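Local coordinates for protein CCMAN5 (Cellulosimicrobium cellulans, PDB 2XSG) that hydrolyses alpha-mannosidic linkages as a family 92 glycosyl hydrolase and carries a bound calcium ion, at residues E493-W501 with G510-W521. Numbering follows the deposited sequence.
Sequences EKLTKPGAW and GLLTPRAADGSW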
ATOM      1  N   GLU A 493      11.651 -27.520   9.092  1.00 10.08           N
ATOM      2  CA  GLU A 493      12.188 -28.855   9.346  1.00 11.10           C
ATOM      3  C   GLU A 493      11.483 -29.925   8.524  1.00 10.80           C
ATOM      4  O   GLU A 493      12.135 -30.800   7.960  1.00 10.80           O
ATOM      5  CB  GLU A 493      12.078 -29.185  10.833  1.00 12.06           C
ATOM      6  CG  GLU A 493      12.685 -30.513  11.256  1.00 15.52           C
ATOM      7  CD  GLU A 493      11.964 -31.086  12.464  1.00 20.46           C
ATOM      8  OE1 GLU A 493      11.321 -30.300  13.204  1.00 20.99           O
ATOM      9  OE2 GLU A 493      12.029 -32.322  12.663  1.00 22.90           O
ATOM     10  N   LYS A 494      10.159 -29.828   8.433  1.00 10.21           N
ATOM     11  CA  LYS A 494       9.335 -30.900   7.881  1.00 10.38           C
ATOM     12  C   LYS A 494       9.033 -30.790   6.381  1.00  9.75           C
ATOM     13  O   LYS A 494       8.682 -31.793   5.756  1.00  9.01           O
ATOM     14  CB  LYS A 494       8.008 -31.020   8.661  1.00 10.68           C
ATOM     15  CG  LYS A 494       8.151 -31.272  10.165  1.00 13.60           C
ATOM     16  CD  LYS A 494       8.178 -32.771  10.462  1.00 18.03           C
ATOM     17  CE  LYS A 494       7.950 -33.052  11.946  1.00 19.10           C
ATOM     18  NZ  LYS A 494       9.198 -32.935  12.754  1.00 20.00           N
ATOM     19  N   LEU A 495       9.137 -29.585   5.810  1.00  8.87           N
ATOM     20  CA  LEU A 495       8.825 -29.415   4.382  1.00  8.08           C
ATOM     21  C   LEU A 495      10.013 -29.119   3.463  1.00  8.23           C
ATOM     22  O   LEU A 495       9.830 -28.994   2.256  1.00  8.02           O
ATOM     23  CB  LEU A 495       7.698 -28.383   4.172  1.00  7.09           C
ATOM     24  CG  LEU A 495       6.352 -28.706   4.819  1.00  6.58           C
ATOM     25  CD1 LEU A 495       5.346 -27.612   4.502  1.00  5.98           C
ATOM     26  CD2 LEU A 495       5.842 -30.051   4.346  1.00  6.21           C
ATOM     27  N   THR A 496      11.220 -28.994   4.012  1.00  9.03           N
ATOM     28  CA  THR A 496      12.394 -28.762   3.159  1.00  9.94           C
ATOM     29  C   THR A 496      12.909 -30.124   2.719  1.00  9.86           C
ATOM     30  O   THR A 496      13.569 -30.820   3.479  1.00 10.31           O
ATOM     31  CB  THR A 496      13.522 -27.979   3.878  1.00 10.19           C
ATOM     32  OG1 THR A 496      13.007 -26.777   4.457  1.00 11.02           O
ATOM     33  CG2 THR A 496      14.652 -27.632   2.910  1.00 10.19           C
ATOM     34  N   LYS A 497      12.589 -30.507   1.493  1.00 10.29           N
ATOM     35  CA  LYS A 497      12.970 -31.815   0.964  1.00 10.32           C
ATOM     36  C   LYS A 497      14.424 -31.854   0.544  1.00 10.22           C
ATOM     37  O   LYS A 497      14.822 -31.113  -0.363  1.00 10.55           O
ATOM     38  CB  LYS A 497      12.096 -32.178  -0.233  1.00 10.90           C
ATOM     39  CG  LYS A 497      12.490 -33.498  -0.881  1.00 11.88           C
ATOM     40  CD  LYS A 497      11.767 -33.700  -2.184  1.00 13.37           C
ATOM     41  CE  LYS A 497      12.083 -35.081  -2.734  1.00 15.78           C
ATOM     42  NZ  LYS A 497      11.430 -35.270  -4.040  1.00 16.49           N
ATOM     43  N   PRO A 498      15.227 -32.736   1.171  1.00  9.88           N
ATOM     44  CA  PRO A 498      16.647 -32.800   0.792  1.00  9.82           C
ATOM     45  C   PRO A 498      16.818 -33.188  -0.664  1.00  9.68           C
ATOM     46  O   PRO A 498      16.047 -33.989  -1.178  1.00 10.37           O
ATOM     47  CB  PRO A 498      17.201 -33.921   1.678  1.00  9.64           C
ATOM     48  CG  PRO A 498      16.271 -33.950   2.853  1.00 10.09           C
ATOM     49  CD  PRO A 498      14.913 -33.654   2.278  1.00  8.81           C
ATOM     50  N   GLY A 499      17.818 -32.615  -1.317  1.00  9.95           N
ATOM     51  CA  GLY A 499      18.137 -32.948  -2.708  1.00 10.14           C
ATOM     52  C   GLY A 499      17.018 -32.651  -3.701  1.00 10.49           C
ATOM     53  O   GLY A 499      16.946 -33.288  -4.756  1.00 10.34           O
ATOM     54  N   ALA A 500      16.154 -31.690  -3.370  1.00 10.38           N
ATOM     55  CA  ALA A 500      15.070 -31.262  -4.274  1.00 10.82           C
ATOM     56  C   ALA A 500      15.644 -30.660  -5.551  1.00 10.96           C
ATOM     57  O   ALA A 500      15.056 -30.796  -6.610  1.00 10.46           O
ATOM     58  CB  ALA A 500      14.138 -30.272  -3.600  1.00 10.56           C
ATOM     59  N   TRP A 501      16.782 -29.981  -5.421  1.00 11.05           N
ATOM     60  CA  TRP A 501      17.515 -29.454  -6.547  1.00 11.71           C
ATOM     61  C   TRP A 501      18.987 -29.847  -6.394  1.00 11.74           C
ATOM     62  O   TRP A 501      19.524 -29.822  -5.286  1.00 11.44           O
ATOM     63  CB  TRP A 501      17.361 -27.929  -6.659  1.00 11.93           C
ATOM     64  CG  TRP A 501      18.153 -27.392  -7.784  1.00 11.90           C
ATOM     65  CD1 TRP A 501      17.934 -27.614  -9.119  1.00 12.44           C
ATOM     66  CD2 TRP A 501      19.343 -26.590  -7.699  1.00 12.00           C
ATOM     67  NE1 TRP A 501      18.912 -26.992  -9.869  1.00 10.52           N
ATOM     68  CE2 TRP A 501      19.778 -26.346  -9.022  1.00 11.80           C
ATOM     69  CE3 TRP A 501      20.074 -26.043  -6.636  1.00 12.30           C
ATOM     70  CZ2 TRP A 501      20.924 -25.585  -9.306  1.00 12.88           C
ATOM     71  CZ3 TRP A 501      21.206 -25.276  -6.920  1.00 10.37           C
ATOM     72  CH2 TRP A 501      21.623 -25.067  -8.241  1.00 11.57           C
ATOM     73  N   GLY A 510      18.222 -28.616  -0.513  1.00  5.73           N
ATOM     74  CA  GLY A 510      16.858 -28.833  -0.057  1.00  5.03           C
ATOM     75  C   GLY A 510      15.949 -27.651  -0.350  1.00  4.60           C
ATOM     76  O   GLY A 510      16.362 -26.495  -0.238  1.00  4.64           O
ATOM     77  N   LEU A 511      14.697 -27.945  -0.690  1.00  4.73           N
ATOM     78  CA  LEU A 511      13.724 -26.906  -1.045  1.00  4.48           C
ATOM     79  C   LEU A 511      12.336 -27.255  -0.546  1.00  4.88           C
ATOM     80  O   LEU A 511      11.937 -28.430  -0.535  1.00  5.05           O
ATOM     81  CB  LEU A 511      13.636 -26.730  -2.561  1.00  3.91           C
ATOM     82  CG  LEU A 511      14.816 -26.291  -3.401  1.00  4.25           C
ATOM     83  CD1 LEU A 511      14.382 -26.350  -4.863  1.00  5.04           C
ATOM     84  CD2 LEU A 511      15.261 -24.896  -3.018  1.00  4.43           C
ATOM     85  N   LEU A 512      11.593 -26.223  -0.156  1.00  5.28           N
ATOM     86  CA  LEU A 512      10.186 -26.348   0.162  1.00  5.45           C
ATOM     87  C   LEU A 512       9.496 -27.169  -0.923  1.00  5.72           C
ATOM     88  O   LEU A 512       9.597 -26.846  -2.110  1.00  5.44           O
ATOM     89  CB  LEU A 512       9.549 -24.965   0.265  1.00  4.96           C
ATOM     90  CG  LEU A 512       8.048 -24.905   0.597  1.00  4.89           C
ATOM     91  CD1 LEU A 512       7.758 -25.355   2.054  1.00  3.14           C
ATOM     92  CD2 LEU A 512       7.519 -23.504   0.374  1.00  3.13           C
ATOM     93  N   THR A 513       8.812 -28.228  -0.491  1.00  5.99           N
ATOM     94  CA  THR A 513       8.142 -29.198  -1.366  1.00  7.09           C
ATOM     95  C   THR A 513       6.842 -29.691  -0.690  1.00  7.12           C
ATOM     96  O   THR A 513       6.837 -29.933   0.518  1.00  7.73           O
ATOM     97  CB  THR A 513       9.080 -30.414  -1.638  1.00  6.74           C
ATOM     98  OG1 THR A 513      10.312 -29.949  -2.174  1.00  8.52           O
ATOM     99  CG2 THR A 513       8.482 -31.398  -2.631  1.00  7.69           C
ATOM    100  N   PRO A 514       5.732 -29.833  -1.453  1.00  7.25           N
ATOM    101  CA  PRO A 514       4.532 -30.361  -0.813  1.00  7.88           C
ATOM    102  C   PRO A 514       4.761 -31.811  -0.328  1.00  8.26           C
ATOM    103  O   PRO A 514       5.474 -32.595  -0.974  1.00  8.06           O
ATOM    104  CB  PRO A 514       3.491 -30.321  -1.936  1.00  7.81           C
ATOM    105  CG  PRO A 514       4.317 -30.448  -3.190  1.00  7.11           C
ATOM    106  CD  PRO A 514       5.525 -29.613  -2.893  1.00  6.88           C
ATOM    107  N   ARG A 515       4.147 -32.143   0.795  1.00  9.12           N
ATOM    108  CA  ARG A 515       4.347 -33.437   1.432  1.00  9.63           C
ATOM    109  C   ARG A 515       3.003 -34.030   1.789  1.00 10.08           C
ATOM    110  O   ARG A 515       2.150 -33.359   2.369  1.00  9.39           O
ATOM    111  CB  ARG A 515       5.198 -33.272   2.682  1.00  9.63           C
ATOM    112  CG  ARG A 515       6.092 -34.450   2.990  1.00  9.80           C
ATOM    113  CD  ARG A 515       6.749 -34.302   4.363  1.00 10.32           C
ATOM    114  NE  ARG A 515       7.596 -35.465   4.651  1.00 11.51           N
ATOM    115  CZ  ARG A 515       8.547 -35.509   5.579  1.00 10.89           C
ATOM    116  NH1 ARG A 515       8.802 -34.453   6.349  1.00  9.26           N
ATOM    117  NH2 ARG A 515       9.246 -36.622   5.733  1.00 10.70           N
ATOM    118  N   ALA A 516       2.825 -35.300   1.418  1.00 10.96           N
ATOM    119  CA  ALA A 516       1.590 -36.025   1.645  1.00 11.40           C
ATOM    120  C   ALA A 516       1.381 -36.303   3.141  1.00 11.89           C
ATOM    121  O   ALA A 516       2.309 -36.162   3.953  1.00 11.53           O
ATOM    122  CB  ALA A 516       1.588 -37.337   0.837  1.00 10.99           C
ATOM    123  N   ALA A 517       0.162 -36.698   3.493  1.00 12.66           N
ATOM    124  CA  ALA A 517      -0.157 -37.061   4.870  1.00 13.83           C
ATOM    125  C   ALA A 517       0.782 -38.138   5.433  1.00 14.62           C
ATOM    126  O   ALA A 517       1.228 -38.025   6.569  1.00 14.66           O
ATOM    127  CB  ALA A 517      -1.624 -37.473   4.999  1.00 14.13           C
ATOM    128  N   ASP A 518       1.127 -39.141   4.620  1.00 15.63           N
ATOM    129  CA  ASP A 518       1.970 -40.256   5.084  1.00 16.58           C
ATOM    130  C   ASP A 518       3.478 -39.937   5.097  1.00 16.73           C
ATOM    131  O   ASP A 518       4.320 -40.826   5.292  1.00 17.15           O
ATOM    132  CB  ASP A 518       1.657 -41.554   4.302  1.00 16.96           C
ATOM    133  CG  ASP A 518       2.071 -41.493   2.824  1.00 19.00           C
ATOM    134  OD1 ASP A 518       2.724 -40.515   2.392  1.00 20.56           O
ATOM    135  OD2 ASP A 518       1.753 -42.448   2.084  1.00 19.45           O
ATOM    136  N   GLY A 519       3.816 -38.667   4.899  1.00 16.64           N
ATOM    137  CA  GLY A 519       5.214 -38.250   4.808  1.00 16.47           C
ATOM    138  C   GLY A 519       5.908 -38.404   3.454  1.00 16.38           C
ATOM    139  O   GLY A 519       7.048 -37.954   3.298  1.00 16.55           O
ATOM    140  N   SER A 520       5.253 -39.056   2.485  1.00 16.17           N
ATOM    141  CA  SER A 520       5.762 -39.127   1.098  1.00 15.99           C
ATOM    142  C   SER A 520       5.867 -37.716   0.572  1.00 15.14           C
ATOM    143  O   SER A 520       4.955 -36.913   0.785  1.00 15.09           O
ATOM    144  CB  SER A 520       4.773 -39.840   0.168  1.00 16.18           C
ATOM    145  OG  SER A 520       4.451 -41.134   0.616  1.00 19.32           O
ATOM    146  N   TRP A 521       6.949 -37.416  -0.139  1.00 14.40           N
ATOM    147  CA  TRP A 521       7.045 -36.138  -0.843  1.00 13.14           C
ATOM    148  C   TRP A 521       6.141 -36.169  -2.068  1.00 13.02           C
ATOM    149  O   TRP A 521       5.976 -37.231  -2.690  1.00 13.01           O
ATOM    150  CB  TRP A 521       8.483 -35.859  -1.230  1.00 13.13           C
ATOM    151  CG  TRP A 521       9.331 -35.671  -0.041  1.00 10.96           C
ATOM    152  CD1 TRP A 521      10.205 -36.572   0.494  1.00 10.37           C
ATOM    153  CD2 TRP A 521       9.366 -34.514   0.805  1.00 10.59           C
ATOM    154  NE1 TRP A 521      10.802 -36.041   1.627  1.00 10.51           N
ATOM    155  CE2 TRP A 521      10.307 -34.781   1.840  1.00 10.27           C
ATOM    156  CE3 TRP A 521       8.707 -33.274   0.787  1.00  7.28           C
ATOM    157  CZ2 TRP A 521      10.610 -33.848   2.835  1.00  8.83           C
ATOM    158  CZ3 TRP A 521       8.999 -32.349   1.786  1.00  7.36           C
ATOM    159  CH2 TRP A 521       9.954 -32.637   2.789  1.00  8.20           C
TER
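In the two-stranded antiparallel hairpin that follows helix 478-495, K497 and L511 form a hydrogen-bonded pair: K497 N gives to L511 O at 3.0 Å and L511 N returns a bond to K497 O at 3.2 Å. L511 O also accepts from T513 OG1, the two donors arriving from opposite faces of its carbonyl plane. Beyond the strands, T513 N donates a hydrogen bond to L495 O, almost in line with the carbonyl, tying L495, where helix 478-495 runs into the hairpin, to the chain leaving strand 508-512. Within the family 92 catalytic domain this small hairpin sits against helix 455-474, where L512 packs on V459; L495 and L512 lie side by side, pointing the same way, with L495 CB 3.7 Å from L512 CD1.

W521 is sandwiched. K497 CB sits 3.5 Å from the centroid of its six-membered ring and 2° off the normal, a CH-pi contact; with CG anti to the backbone N (chi1 177°) and the chain extended, the lysine runs on across the indole toward W521 CB. The opposite face takes R515 CG, while W521 CZ2 lies 3.8 Å above the guanidinium plane. R515 NH1 gives a short but bent bond to a lone pair of K494 O at 2.7 Å, the oxygen tilted out of the guanidinium plane; R515 NE bonds nearly straight (172°) to G519 O. Replacing the indole of W521 by an alanine would probably strip the K497 methylenes of their CH-pi partner and let that chain turn, while R515, still bonded through NE and NH1, would lose the cover over its guanidinium.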